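Local structure of hypothetical protein PH0156 (2P62) at residues 3-8 / 90-95; 107-112 / 122-127; 141-146 / 171-176; 151-156 / 185-190. The protein is of unknown function but, as a probable Toprim-like protein, may act in nucleic acid metabolism. One frame throughout, in Å; residues are numbered along the deposited sequence.

Contact 1: 3-8 / 90-95; sequences IKLIIV and EEVYVV
The Tyr-93 ring turns its edge to strand 3-7: near its plane stand Leu-5 O, 3.8 Å from Tyr-93 CD1, and Lys-4 CD; Tyr-132 stacks on this ring. The Glu-91 carboxylate is gripped from opposite faces, Lys-4 NZ meeting OE1 at 2.9 Å in a salt bridge and Tyr-93 OH donating to the same OE1 at 2.8 Å. Lys-4 and Glu-91 run side by side: each has CG anti to its carbonyl carbon (chi1 -57° and -53°) and an extended chain beyond. Lys-4 NZ also donates to the carbonyls of Met-239 and Gly-241, so an alanine here would probably leave Glu-91 OE1 with one donor fewer and those two carbonyls without this lysine's hydrogen bonds. The backbones pair in parallel: Leu-5 N to Glu-91 O is 2.9 Å, Tyr-93 N to Leu-5 O 2.7 Å. On the other face of the sheet Ile-7 CD1 touches Val-92 CG1 at 4.2 Å, under helix 71-84. With axes 4.7 Å apart, these are neighbouring parallel strands of an alpha/beta sheet, and chain 58-63, 71-84, 89-97 makes a beta-alpha-beta crossover that passes over strand 2-7.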
loop_
_atom_site.group_PDB
_atom_site.type_symbol
_atom_site.label_atom_id
_atom_site.label_comp_id
_atom_site.label_asym_id
_atom_site.label_seq_id
_atom_site.Cartn_x
_atom_site.Cartn_y
_atom_site.Cartn_z
ATOM N N ILE A 3 -5.080 -5.312 28.555
ATOM C CA ILE A 3 -5.003 -5.553 27.126
ATOM C C ILE A 3 -6.370 -5.593 26.478
ATOM O O ILE A 3 -7.276 -6.261 26.970
ATOM C CB ILE A 3 -4.324 -6.894 26.808
ATOM C CG1 ILE A 3 -2.964 -6.994 27.488
ATOM C CG2 ILE A 3 -4.130 -7.018 25.307
ATOM C CD1 ILE A 3 -2.356 -8.351 27.329
ATOM N N LYS A 4 -6.498 -4.877 25.365
ATOM C CA LYS A 4 -7.727 -4.833 24.590
ATOM C C LYS A 4 -7.355 -5.195 23.154
ATOM O O LYS A 4 -6.367 -4.693 22.617
ATOM C CB LYS A 4 -8.335 -3.433 24.624
ATOM C CG LYS A 4 -8.620 -2.915 26.017
ATOM C CD LYS A 4 -9.452 -1.658 25.958
ATOM C CE LYS A 4 -9.705 -1.094 27.353
ATOM N NZ LYS A 4 -10.603 0.092 27.261
ATOM N N LEU A 5 -8.143 -6.076 22.545
ATOM C CA LEU A 5 -7.903 -6.515 21.178
ATOM C C LEU A 5 -8.844 -5.825 20.185
ATOM O O LEU A 5 -10.064 -5.799 20.372
ATOM C CB LEU A 5 -8.076 -8.038 21.089
ATOM C CG LEU A 5 -7.862 -8.719 19.731
ATOM C CD1 LEU A 5 -6.433 -8.453 19.252
ATOM C CD2 LEU A 5 -8.111 -10.225 19.855
ATOM N N ILE A 6 -8.257 -5.257 19.136
ATOM C CA ILE A 6 -9.014 -4.582 18.090
ATOM C C ILE A 6 -8.788 -5.311 16.767
ATOM O O ILE A 6 -7.664 -5.395 16.270
ATOM C CB ILE A 6 -8.588 -3.109 17.935
ATOM C CG1 ILE A 6 -8.720 -2.387 19.283
ATOM C CG2 ILE A 6 -9.456 -2.438 16.867
ATOM C CD1 ILE A 6 -8.464 -0.881 19.239
ATOM N N ILE A 7 -9.869 -5.850 16.211
ATOM C CA ILE A 7 -9.811 -6.591 14.959
ATOM C C ILE A 7 -10.481 -5.832 13.823
ATOM O O ILE A 7 -11.672 -5.530 13.885
ATOM C CB ILE A 7 -10.507 -7.961 15.087
ATOM C CG1 ILE A 7 -9.955 -8.720 16.303
ATOM C CG2 ILE A 7 -10.295 -8.761 13.795
ATOM C CD1 ILE A 7 -10.692 -10.017 16.621
ATOM N N VAL A 8 -9.706 -5.521 12.792
ATOM C CA VAL A 8 -10.215 -4.804 11.631
ATOM C C VAL A 8 -9.968 -5.658 10.399
ATOM O O VAL A 8 -9.285 -6.681 10.480
ATOM C CB VAL A 8 -9.512 -3.444 11.461
ATOM C CG1 VAL A 8 -9.839 -2.545 12.639
ATOM C CG2 VAL A 8 -8.011 -3.645 11.347
ATOM N N GLU A 90 -9.469 -8.010 28.326
ATOM C CA GLU A 90 -10.754 -7.662 28.913
ATOM C C GLU A 90 -11.780 -7.168 27.893
ATOM O O GLU A 90 -12.980 -7.174 28.159
ATOM C CB GLU A 90 -10.554 -6.606 30.003
ATOM C CG GLU A 90 -10.191 -5.227 29.503
ATOM C CD GLU A 90 -9.874 -4.279 30.654
ATOM O OE1 GLU A 90 -10.223 -4.600 31.811
ATOM O OE2 GLU A 90 -9.284 -3.213 30.399
ATOM N N GLU A 91 -11.317 -6.717 26.736
ATOM C CA GLU A 91 -12.246 -6.258 25.720
ATOM C C GLU A 91 -11.739 -6.630 24.339
ATOM O O GLU A 91 -10.532 -6.678 24.083
ATOM C CB GLU A 91 -12.478 -4.730 25.807
ATOM C CG GLU A 91 -12.900 -4.238 27.195
ATOM C CD GLU A 91 -13.275 -2.763 27.266
ATOM O OE1 GLU A 91 -12.568 -1.917 26.666
ATOM O OE2 GLU A 91 -14.280 -2.446 27.951
ATOM N N VAL A 92 -12.688 -6.925 23.463
ATOM C CA VAL A 92 -12.385 -7.265 22.092
ATOM C C VAL A 92 -13.344 -6.476 21.214
ATOM O O VAL A 92 -14.561 -6.505 21.416
ATOM C CB VAL A 92 -12.573 -8.776 21.798
ATOM C CG1 VAL A 92 -12.343 -9.028 20.318
ATOM C CG2 VAL A 92 -11.590 -9.612 22.621
ATOM N N TYR A 93 -12.777 -5.752 20.254
ATOM C CA TYR A 93 -13.558 -4.956 19.318
ATOM C C TYR A 93 -13.479 -5.606 17.944
ATOM O O TYR A 93 -12.404 -5.968 17.487
ATOM C CB TYR A 93 -13.016 -3.518 19.252
ATOM C CG TYR A 93 -13.176 -2.762 20.546
ATOM C CD1 TYR A 93 -12.268 -2.941 21.593
ATOM C CD2 TYR A 93 -14.289 -1.944 20.770
ATOM C CE1 TYR A 93 -12.467 -2.344 22.829
ATOM C CE2 TYR A 93 -14.496 -1.335 22.015
ATOM C CZ TYR A 93 -13.584 -1.545 23.042
ATOM O OH TYR A 93 -13.795 -1.014 24.302
ATOM N N VAL A 94 -14.618 -5.776 17.291
ATOM C CA VAL A 94 -14.624 -6.366 15.960
ATOM C C VAL A 94 -15.286 -5.354 15.034
ATOM O O VAL A 94 -16.483 -5.114 15.130
ATOM C CB VAL A 94 -15.393 -7.701 15.955
ATOM C CG1 VAL A 94 -15.324 -8.340 14.566
ATOM C CG2 VAL A 94 -14.789 -8.647 16.989
ATOM N N VAL A 95 -14.493 -4.749 14.154
ATOM C CA VAL A 95 -14.976 -3.726 13.237
ATOM C C VAL A 95 -15.065 -4.202 11.802
ATOM O O VAL A 95 -14.102 -4.741 11.250
ATOM C CB VAL A 95 -14.063 -2.493 13.289
ATOM C CG1 VAL A 95 -14.512 -1.445 12.262
ATOM C CG2 VAL A 95 -14.078 -1.922 14.713
#

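Contact 2: 107-112 / 122-127; sequences WVLSFL and GAIVTE
This is an apolar helix-on-sheet contact, in which Ile-124 of strand 123-126 meets Val-108 and Leu-109 of helix 104-109 and Leu-112 of the turn that follows on. It sits toward one margin of the mixed sheet, where strand 123-126 lies between 129-136 and the outermost 118-120. The evidence is in the two branches of Ile-124. Its CG1 stands anti to the carbonyl carbon (chi1 -60°), and the arm continues extended to CD1, which lies 3.9 Å from Leu-109 CD1 and 4.2 Å from Val-108 CG1. The Leu-109 side chain crosses that of Ile-124 at about a right angle. The other branch, CG2, is met by Leu-112 CD1 at 3.5 Å. A type I turn from Leu-109 to Leu-112, closed by the 3.0 Å bond from Leu-112 N to Leu-109 O, folds the chain so that Leu-112 also faces the strand. The same CD1 of Leu-112 reaches Thr-126 CG2 at 4.2 Å, meeting the methyl of that residue, while Thr-126 OG1 is occupied by Glu-116 O. Around this group Val-108 rests on Ile-131 and Val-94, and Leu-112 touches Leu-79 of helix 71-84. No hydrogen bond links the two segments, so between them the attachment is apolar, resting on methyl contacts and probably on the exclusion of water around the buried Ile-124, Leu-112 and Val-108.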
loop_
_atom_site.group_PDB
_atom_site.type_symbol
_atom_site.label_atom_id
_atom_site.label_comp_id
_atom_site.label_asym_id
_atom_site.label_seq_id
_atom_site.Cartn_x
_atom_site.Cartn_y
_atom_site.Cartn_z
ATOM N N TRP A 107 -23.019 -11.572 13.141
ATOM C CA TRP A 107 -21.781 -12.141 12.621
ATOM C C TRP A 107 -20.866 -12.592 13.771
ATOM O O TRP A 107 -20.413 -13.741 13.822
ATOM C CB TRP A 107 -21.089 -11.105 11.727
ATOM C CG TRP A 107 -19.824 -11.574 11.070
ATOM C CD1 TRP A 107 -19.650 -12.707 10.327
ATOM C CD2 TRP A 107 -18.547 -10.920 11.112
ATOM N NE1 TRP A 107 -18.338 -12.799 9.907
ATOM C CE2 TRP A 107 -17.643 -11.717 10.374
ATOM C CE3 TRP A 107 -18.082 -9.734 11.700
ATOM C CZ2 TRP A 107 -16.295 -11.372 10.214
ATOM C CZ3 TRP A 107 -16.737 -9.387 11.539
ATOM C CH2 TRP A 107 -15.861 -10.206 10.800
ATOM N N VAL A 108 -20.616 -11.696 14.716
ATOM C CA VAL A 108 -19.770 -12.034 15.849
ATOM C C VAL A 108 -20.411 -13.122 16.712
ATOM O O VAL A 108 -19.763 -14.101 17.078
ATOM C CB VAL A 108 -19.499 -10.782 16.703
ATOM C CG1 VAL A 108 -18.695 -11.149 17.956
ATOM C CG2 VAL A 108 -18.747 -9.761 15.868
ATOM N N LEU A 109 -21.690 -12.943 17.025
ATOM C CA LEU A 109 -22.421 -13.898 17.846
ATOM C C LEU A 109 -22.315 -15.334 17.314
ATOM O O LEU A 109 -22.225 -16.294 18.094
ATOM C CB LEU A 109 -23.893 -13.485 17.937
ATOM C CG LEU A 109 -24.690 -14.254 18.993
ATOM C CD1 LEU A 109 -24.184 -13.876 20.387
ATOM C CD2 LEU A 109 -26.161 -13.942 18.861
ATOM N N SER A 110 -22.333 -15.476 15.990
ATOM C CA SER A 110 -22.236 -16.786 15.343
ATOM C C SER A 110 -20.875 -17.455 15.575
ATOM O O SER A 110 -20.704 -18.631 15.263
ATOM C CB SER A 110 -22.471 -16.662 13.831
ATOM O OG SER A 110 -21.296 -16.184 13.168
ATOM N N PHE A 111 -19.914 -16.705 16.110
ATOM C CA PHE A 111 -18.582 -17.240 16.395
ATOM C C PHE A 111 -18.496 -17.778 17.819
ATOM O O PHE A 111 -17.585 -18.533 18.146
ATOM C CB PHE A 111 -17.512 -16.148 16.218
ATOM C CG PHE A 111 -17.413 -15.617 14.819
ATOM C CD1 PHE A 111 -17.076 -14.289 14.587
ATOM C CD2 PHE A 111 -17.694 -16.436 13.734
ATOM C CE1 PHE A 111 -17.029 -13.785 13.298
ATOM C CE2 PHE A 111 -17.650 -15.943 12.438
ATOM C CZ PHE A 111 -17.318 -14.615 12.220
ATOM N N LEU A 112 -19.450 -17.393 18.663
ATOM C CA LEU A 112 -19.451 -17.799 20.065
ATOM C C LEU A 112 -20.357 -18.964 20.429
ATOM O O LEU A 112 -21.247 -18.825 21.269
ATOM C CB LEU A 112 -19.820 -16.602 20.938
ATOM C CG LEU A 112 -18.964 -15.354 20.745
ATOM C CD1 LEU A 112 -19.538 -14.256 21.602
ATOM C CD2 LEU A 112 -17.506 -15.640 21.111
ATOM N N GLY A 122 -24.821 -3.111 24.715
ATOM C CA GLY A 122 -24.542 -3.444 23.331
ATOM C C GLY A 122 -23.319 -4.327 23.134
ATOM O O GLY A 122 -22.905 -4.558 22.003
ATOM N N ALA A 123 -22.731 -4.822 24.219
ATOM C CA ALA A 123 -21.571 -5.698 24.098
ATOM C C ALA A 123 -21.949 -7.135 24.447
ATOM O O ALA A 123 -22.904 -7.368 25.186
ATOM C CB ALA A 123 -20.462 -5.219 25.003
ATOM N N ILE A 124 -21.213 -8.095 23.892
ATOM C CA ILE A 124 -21.453 -9.515 24.162
ATOM C C ILE A 124 -20.420 -9.916 25.224
ATOM O O ILE A 124 -19.212 -9.858 24.979
ATOM C CB ILE A 124 -21.247 -10.383 22.875
ATOM C CG1 ILE A 124 -22.220 -9.944 21.782
ATOM C CG2 ILE A 124 -21.490 -11.855 23.175
ATOM C CD1 ILE A 124 -22.029 -10.675 20.469
ATOM N N VAL A 125 -20.891 -10.308 26.405
ATOM C CA VAL A 125 -19.979 -10.678 27.479
ATOM C C VAL A 125 -19.942 -12.185 27.656
ATOM O O VAL A 125 -20.972 -12.830 27.842
ATOM C CB VAL A 125 -20.386 -10.013 28.839
ATOM C CG1 VAL A 125 -19.330 -10.284 29.893
ATOM C CG2 VAL A 125 -20.574 -8.510 28.668
ATOM N N THR A 126 -18.740 -12.739 27.578
ATOM C CA THR A 126 -18.553 -14.167 27.743
ATOM C C THR A 126 -17.146 -14.358 28.279
ATOM O O THR A 126 -16.222 -13.648 27.878
ATOM C CB THR A 126 -18.733 -14.922 26.401
ATOM O OG1 THR A 126 -18.598 -16.331 26.616
ATOM C CG2 THR A 126 -17.711 -14.475 25.386
ATOM N N GLU A 127 -16.990 -15.295 29.211
ATOM C CA GLU A 127 -15.687 -15.560 29.801
ATOM C C GLU A 127 -15.163 -14.274 30.443
ATOM O O GLU A 127 -13.959 -14.084 30.560
ATOM C CB GLU A 127 -14.722 -16.039 28.712
ATOM C CG GLU A 127 -14.313 -17.514 28.770
ATOM C CD GLU A 127 -15.469 -18.489 28.992
ATOM O OE1 GLU A 127 -15.803 -18.746 30.169
ATOM O OE2 GLU A 127 -16.035 -18.997 27.995
#

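Contact 3: 141-146 / 171-176; sequences LNEPFV and GSMRAL
Phe-145 lays one face of its ring over the backbone of Arg-174: Arg-174 CA stands 3.9 Å from the ring centroid and only 9° off the normal, a CH-pi contact. With CG anti to the backbone N (chi1 -178°), the arginine chain runs out past the ring, CG approaching Phe-145 CZ at 3.8 Å. The chain then bends at chi3, which brings one face of the guanidinium over CZ and CE2 of the ring. There the two planes are 83° apart, and Arg-174 NH1 lies 3.2 Å from Phe-145 CZ. A second positive charge, Arg-170, lies close to Arg-174 NH2. Phe-145 belongs to a type I turn from Glu-143 to Val-146, closed by Val-146 N to Glu-143 O at 3.0 Å, in the long connection between strand 129-136 and helix 152-162. This turn is thereby laid against the start of helix 171-180. Met-173 fills the other side of the junction: its CB lies 4.3 Å from Phe-145 CB, and its SD meets Val-146 CG2 at 4.1 Å, the two side chains crossing at a slant. The methyl CE of Met-173 then comes to 4.3 Å from Glu-143 OE2. Met-173 also touches Leu-166 and Ile-192. Ala-175, whose CB points away from the turn, packs on Ala-175 of the second subunit, and Ser-172 OG is hydrogen-bonded to Asp-179 of that subunit.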
loop_
_atom_site.group_PDB
_atom_site.type_symbol
_atom_site.label_atom_id
_atom_site.label_comp_id
_atom_site.label_asym_id
_atom_site.label_seq_id
_atom_site.Cartn_x
_atom_site.Cartn_y
_atom_site.Cartn_z
ATOM N N LEU A 141 -24.320 9.822 3.317
ATOM C CA LEU A 141 -23.475 10.769 2.610
ATOM C C LEU A 141 -24.347 11.319 1.495
ATOM O O LEU A 141 -24.626 10.631 0.515
ATOM C CB LEU A 141 -22.255 10.032 2.056
ATOM C CG LEU A 141 -21.070 10.758 1.422
ATOM C CD1 LEU A 141 -21.350 10.967 -0.028
ATOM C CD2 LEU A 141 -20.771 12.063 2.149
ATOM N N ASN A 142 -24.798 12.553 1.641
ATOM C CA ASN A 142 -25.673 13.112 0.627
ATOM C C ASN A 142 -24.983 13.746 -0.569
ATOM O O ASN A 142 -24.899 14.968 -0.671
ATOM C CB ASN A 142 -26.642 14.098 1.276
ATOM C CG ASN A 142 -27.739 13.394 2.052
ATOM O OD1 ASN A 142 -28.529 12.640 1.474
ATOM N ND2 ASN A 142 -27.790 13.623 3.365
ATOM N N GLU A 143 -24.495 12.897 -1.475
ATOM C CA GLU A 143 -23.824 13.341 -2.699
ATOM C C GLU A 143 -24.507 12.668 -3.901
ATOM O O GLU A 143 -24.492 11.444 -4.038
ATOM C CB GLU A 143 -22.330 12.992 -2.643
ATOM C CG GLU A 143 -21.549 13.769 -1.576
ATOM C CD GLU A 143 -21.432 15.257 -1.891
ATOM O OE1 GLU A 143 -21.041 16.039 -0.989
ATOM O OE2 GLU A 143 -21.724 15.641 -3.048
ATOM N N PRO A 144 -25.119 13.468 -4.789
ATOM C CA PRO A 144 -25.818 12.945 -5.971
ATOM C C PRO A 144 -25.019 12.017 -6.882
ATOM O O PRO A 144 -25.595 11.206 -7.614
ATOM C CB PRO A 144 -26.290 14.211 -6.690
ATOM C CG PRO A 144 -25.265 15.240 -6.293
ATOM C CD PRO A 144 -25.051 14.940 -4.823
ATOM N N PHE A 145 -23.698 12.113 -6.828
ATOM C CA PHE A 145 -22.874 11.273 -7.686
ATOM C C PHE A 145 -22.138 10.150 -6.963
ATOM O O PHE A 145 -21.290 9.478 -7.553
ATOM C CB PHE A 145 -21.895 12.158 -8.456
ATOM C CG PHE A 145 -22.569 13.062 -9.446
ATOM C CD1 PHE A 145 -23.229 12.527 -10.548
ATOM C CD2 PHE A 145 -22.597 14.441 -9.254
ATOM C CE1 PHE A 145 -23.910 13.347 -11.445
ATOM C CE2 PHE A 145 -23.276 15.273 -10.146
ATOM C CZ PHE A 145 -23.935 14.721 -11.244
ATOM N N VAL A 146 -22.490 9.925 -5.700
ATOM C CA VAL A 146 -21.851 8.881 -4.908
ATOM C C VAL A 146 -22.852 7.854 -4.376
ATOM O O VAL A 146 -23.848 8.210 -3.757
ATOM C CB VAL A 146 -21.080 9.491 -3.712
ATOM C CG1 VAL A 146 -20.325 8.396 -2.970
ATOM C CG2 VAL A 146 -20.117 10.572 -4.202
ATOM N N GLY A 171 -17.670 19.127 -9.654
ATOM C CA GLY A 171 -17.587 19.225 -11.100
ATOM C C GLY A 171 -16.784 18.034 -11.597
ATOM O O GLY A 171 -17.053 17.482 -12.666
ATOM N N SER A 172 -15.785 17.636 -10.816
ATOM C CA SER A 172 -14.976 16.479 -11.166
ATOM C C SER A 172 -15.808 15.217 -10.949
ATOM O O SER A 172 -15.783 14.303 -11.775
ATOM C CB SER A 172 -13.717 16.413 -10.301
ATOM O OG SER A 172 -12.860 17.510 -10.548
ATOM N N MET A 173 -16.556 15.173 -9.847
ATOM C CA MET A 173 -17.398 14.014 -9.534
ATOM C C MET A 173 -18.409 13.777 -10.648
ATOM O O MET A 173 -18.673 12.633 -11.027
ATOM C CB MET A 173 -18.137 14.211 -8.197
ATOM C CG MET A 173 -17.299 13.952 -6.939
ATOM S SD MET A 173 -18.241 14.011 -5.364
ATOM C CE MET A 173 -17.810 15.645 -4.812
ATOM N N ARG A 174 -18.968 14.871 -11.164
ATOM C CA ARG A 174 -19.944 14.817 -12.250
ATOM C C ARG A 174 -19.282 14.211 -13.478
ATOM O O ARG A 174 -19.819 13.300 -14.105
ATOM C CB ARG A 174 -20.448 16.225 -12.592
ATOM C CG ARG A 174 -21.508 16.266 -13.696
ATOM C CD ARG A 174 -21.789 17.699 -14.135
ATOM N NE ARG A 174 -22.409 18.469 -13.062
ATOM C CZ ARG A 174 -23.640 18.246 -12.607
ATOM N NH1 ARG A 174 -24.381 17.278 -13.143
ATOM N NH2 ARG A 174 -24.125 18.973 -11.604
ATOM N N ALA A 175 -18.111 14.736 -13.817
ATOM C CA ALA A 175 -17.370 14.247 -14.965
ATOM C C ALA A 175 -16.959 12.784 -14.757
ATOM O O ALA A 175 -17.125 11.967 -15.664
ATOM C CB ALA A 175 -16.143 15.116 -15.213
ATOM N N LEU A 176 -16.439 12.444 -13.576
ATOM C CA LEU A 176 -16.030 11.060 -13.337
ATOM C C LEU A 176 -17.214 10.120 -13.529
ATOM O O LEU A 176 -17.081 9.050 -14.128
ATOM C CB LEU A 176 -15.454 10.860 -11.925
ATOM C CG LEU A 176 -13.960 11.036 -11.581
ATOM C CD1 LEU A 176 -13.074 10.424 -12.671
ATOM C CD2 LEU A 176 -13.631 12.496 -11.401
#

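Contact 4: 151-156 / 185-190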
loop_
_atom_site.group_PDB
_atom_site.type_symbol
_atom_site.label_atom_id
_atom_site.label_comp_id
_atom_site.label_asym_id
_atom_site.label_seq_id
_atom_site.Cartn_x
_atom_site.Cartn_y
_atom_site.Cartn_z
ATOM N N GLU A 151 -19.547 1.931 4.596
ATOM C CA GLU A 151 -18.234 1.360 4.848
ATOM C C GLU A 151 -17.267 2.452 5.263
ATOM O O GLU A 151 -17.611 3.631 5.250
ATOM C CB GLU A 151 -17.727 0.644 3.589
ATOM C CG GLU A 151 -17.746 1.480 2.312
ATOM C CD GLU A 151 -17.338 0.674 1.089
ATOM O OE1 GLU A 151 -17.862 -0.447 0.908
ATOM O OE2 GLU A 151 -16.510 1.161 0.290
ATOM N N LEU A 152 -16.059 2.051 5.636
ATOM C CA LEU A 152 -15.030 2.989 6.072
ATOM C C LEU A 152 -14.867 4.184 5.136
ATOM O O LEU A 152 -14.713 5.319 5.586
ATOM C CB LEU A 152 -13.695 2.252 6.205
ATOM C CG LEU A 152 -12.487 2.874 6.923
ATOM C CD1 LEU A 152 -11.445 3.239 5.894
ATOM C CD2 LEU A 152 -12.887 4.071 7.779
ATOM N N GLU A 153 -14.924 3.936 3.834
ATOM C CA GLU A 153 -14.747 5.009 2.876
ATOM C C GLU A 153 -15.893 6.026 2.881
ATOM O O GLU A 153 -15.672 7.214 2.647
ATOM C CB GLU A 153 -14.536 4.414 1.485
ATOM C CG GLU A 153 -13.180 3.716 1.318
ATOM C CD GLU A 153 -13.083 2.331 1.973
ATOM O OE1 GLU A 153 -11.993 1.717 1.851
ATOM O OE2 GLU A 153 -14.070 1.852 2.593
ATOM N N LEU A 154 -17.108 5.557 3.166
ATOM C CA LEU A 154 -18.271 6.434 3.220
ATOM C C LEU A 154 -18.064 7.469 4.330
ATOM O O LEU A 154 -18.365 8.647 4.161
ATOM C CB LEU A 154 -19.552 5.629 3.478
ATOM C CG LEU A 154 -20.845 6.408 3.163
ATOM C CD1 LEU A 154 -20.875 6.692 1.672
ATOM C CD2 LEU A 154 -22.086 5.624 3.583
ATOM N N SER A 155 -17.540 7.029 5.465
ATOM C CA SER A 155 -17.270 7.943 6.568
ATOM C C SER A 155 -16.157 8.911 6.165
ATOM O O SER A 155 -16.224 10.099 6.476
ATOM C CB SER A 155 -16.840 7.166 7.811
ATOM O OG SER A 155 -17.847 6.261 8.221
ATOM N N LEU A 156 -15.130 8.391 5.492
ATOM C CA LEU A 156 -14.004 9.207 5.026
ATOM C C LEU A 156 -14.523 10.238 4.030
ATOM O O LEU A 156 -14.068 11.377 4.002
ATOM C CB LEU A 156 -12.940 8.329 4.344
ATOM C CG LEU A 156 -11.689 7.858 5.113
ATOM C CD1 LEU A 156 -10.822 9.068 5.470
ATOM C CD2 LEU A 156 -12.081 7.108 6.358
ATOM N N THR A 185 -18.321 5.200 -6.421
ATOM C CA THR A 185 -18.369 4.477 -5.147
ATOM C C THR A 185 -17.603 5.305 -4.114
ATOM O O THR A 185 -16.827 6.196 -4.474
ATOM C CB THR A 185 -17.663 3.112 -5.205
ATOM O OG1 THR A 185 -16.289 3.307 -5.563
ATOM C CG2 THR A 185 -18.335 2.184 -6.195
ATOM N N PRO A 186 -17.823 5.040 -2.817
ATOM C CA PRO A 186 -17.079 5.822 -1.830
ATOM C C PRO A 186 -15.573 5.642 -2.042
ATOM O O PRO A 186 -14.799 6.575 -1.830
ATOM C CB PRO A 186 -17.578 5.264 -0.493
ATOM C CG PRO A 186 -18.041 3.874 -0.834
ATOM C CD PRO A 186 -18.747 4.103 -2.156
ATOM N N LYS A 187 -15.158 4.451 -2.472
ATOM C CA LYS A 187 -13.740 4.204 -2.718
ATOM C C LYS A 187 -13.254 5.011 -3.919
ATOM O O LYS A 187 -12.076 5.346 -4.010
ATOM C CB LYS A 187 -13.465 2.716 -2.946
ATOM C CG LYS A 187 -13.508 1.859 -1.682
ATOM C CD LYS A 187 -13.369 0.384 -2.037
ATOM C CE LYS A 187 -13.769 -0.539 -0.883
ATOM N NZ LYS A 187 -12.759 -0.595 0.213
ATOM N N ASP A 188 -14.150 5.319 -4.850
ATOM C CA ASP A 188 -13.754 6.124 -5.998
ATOM C C ASP A 188 -13.427 7.532 -5.479
ATOM O O ASP A 188 -12.430 8.136 -5.873
ATOM C CB ASP A 188 -14.891 6.203 -7.030
ATOM C CG ASP A 188 -14.994 4.957 -7.914
ATOM O OD1 ASP A 188 -16.063 4.772 -8.542
ATOM O OD2 ASP A 188 -14.017 4.175 -8.000
ATOM N N VAL A 189 -14.267 8.041 -4.580
ATOM C CA VAL A 189 -14.078 9.376 -4.019
ATOM C C VAL A 189 -12.739 9.468 -3.298
ATOM O O VAL A 189 -12.098 10.522 -3.249
ATOM C CB VAL A 189 -15.211 9.735 -3.015
ATOM C CG1 VAL A 189 -14.960 11.115 -2.412
ATOM C CG2 VAL A 189 -16.566 9.714 -3.716
ATOM N N MET A 190 -12.319 8.350 -2.732
ATOM C CA MET A 190 -11.068 8.324 -2.009
ATOM C C MET A 190 -9.924 8.684 -2.958
ATOM O O MET A 190 -8.958 9.327 -2.563
ATOM C CB MET A 190 -10.872 6.941 -1.403
ATOM C CG MET A 190 -10.564 6.958 0.075
ATOM S SD MET A 190 -11.840 7.500 1.201
ATOM C CE MET A 190 -11.729 9.171 1.133
HETATM O O HOH W 1 -16.690 1.521 -2.130
HETATM O O HOH W 2 -14.215 -0.612 2.542
#
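Two helix starts pack together here, the first turns of helices 152-162 and 186-196, with Pro-186 set against Glu-153 and Leu-154; the short axes cross at 53° with a closest approach of 8.4 Å. Pro-186 CB lies 3.7 Å from Glu-153 CB, and its CG lies 3.3 Å from Glu-151 OE2. Further along, Met-190 crosses Leu-156 at about a right angle, with SD 3.4 Å from Leu-156 CB.

The polar side is organised around Lys-187. Its NZ forms a salt bridge with Glu-153 OE1 at 2.9 Å, though as a hydrogen bond this is weak; the bend of Glu-153 at chi2 (76°) turns the carboxylate back toward the amine. A water completes the link by donating to Glu-153 OE2 and accepting from Lys-187 NZ at 2.7 Å, so OE1 reaches the amine directly and OE2 through the water. A leucine in place of Glu-153 would probably leave Lys-187 without its salt-bridge mate and the bridging water without this carboxylate to donate to. Glu-151 OE2 is near the amine, 4.1 Å from NZ, and takes a second water, which weakly accepts from Lys-187 N.

Thr-185 and Asp-188 begin the second helix with a capping box: Asp-188 N donates to Thr-185 OG1 at 3.0 Å, and Thr-185 N to Asp-188 OD1. Before the first helix, Glu-151 occupies the N-cap position, while Leu-152 N bonds to Asp-97. The arrangement is thus a crossing of two helix N-termini, the first beside Asp-97 and Asp-99, whose Asp-x-Asp spacing is consistent with a Toprim-like fold.

In the fold
From the N terminus, contact 1 closes first, returning strand 89-97 to the side of strand 2-7 after 81 intervening residues. Contact 2 follows in series and spans only nine, bringing helix 104-109 and the turn after it onto strand 123-126; Val-94 joins the two contacts by touching Trp-107 and Val-108. Contacts 3 and 4 come later and cross, their segments alternating along the chain: 141-146, 151-156, 171-176, 185-190. They touch through Leu-141 on Leu-154 and Val-146 on Val-189, and both reach the second subunit. Contact 1 in the sheet and contact 3 among the helices have centres about 35 Å apart; contact 4 is nearer, its centre about 23 Å from that of contact 1.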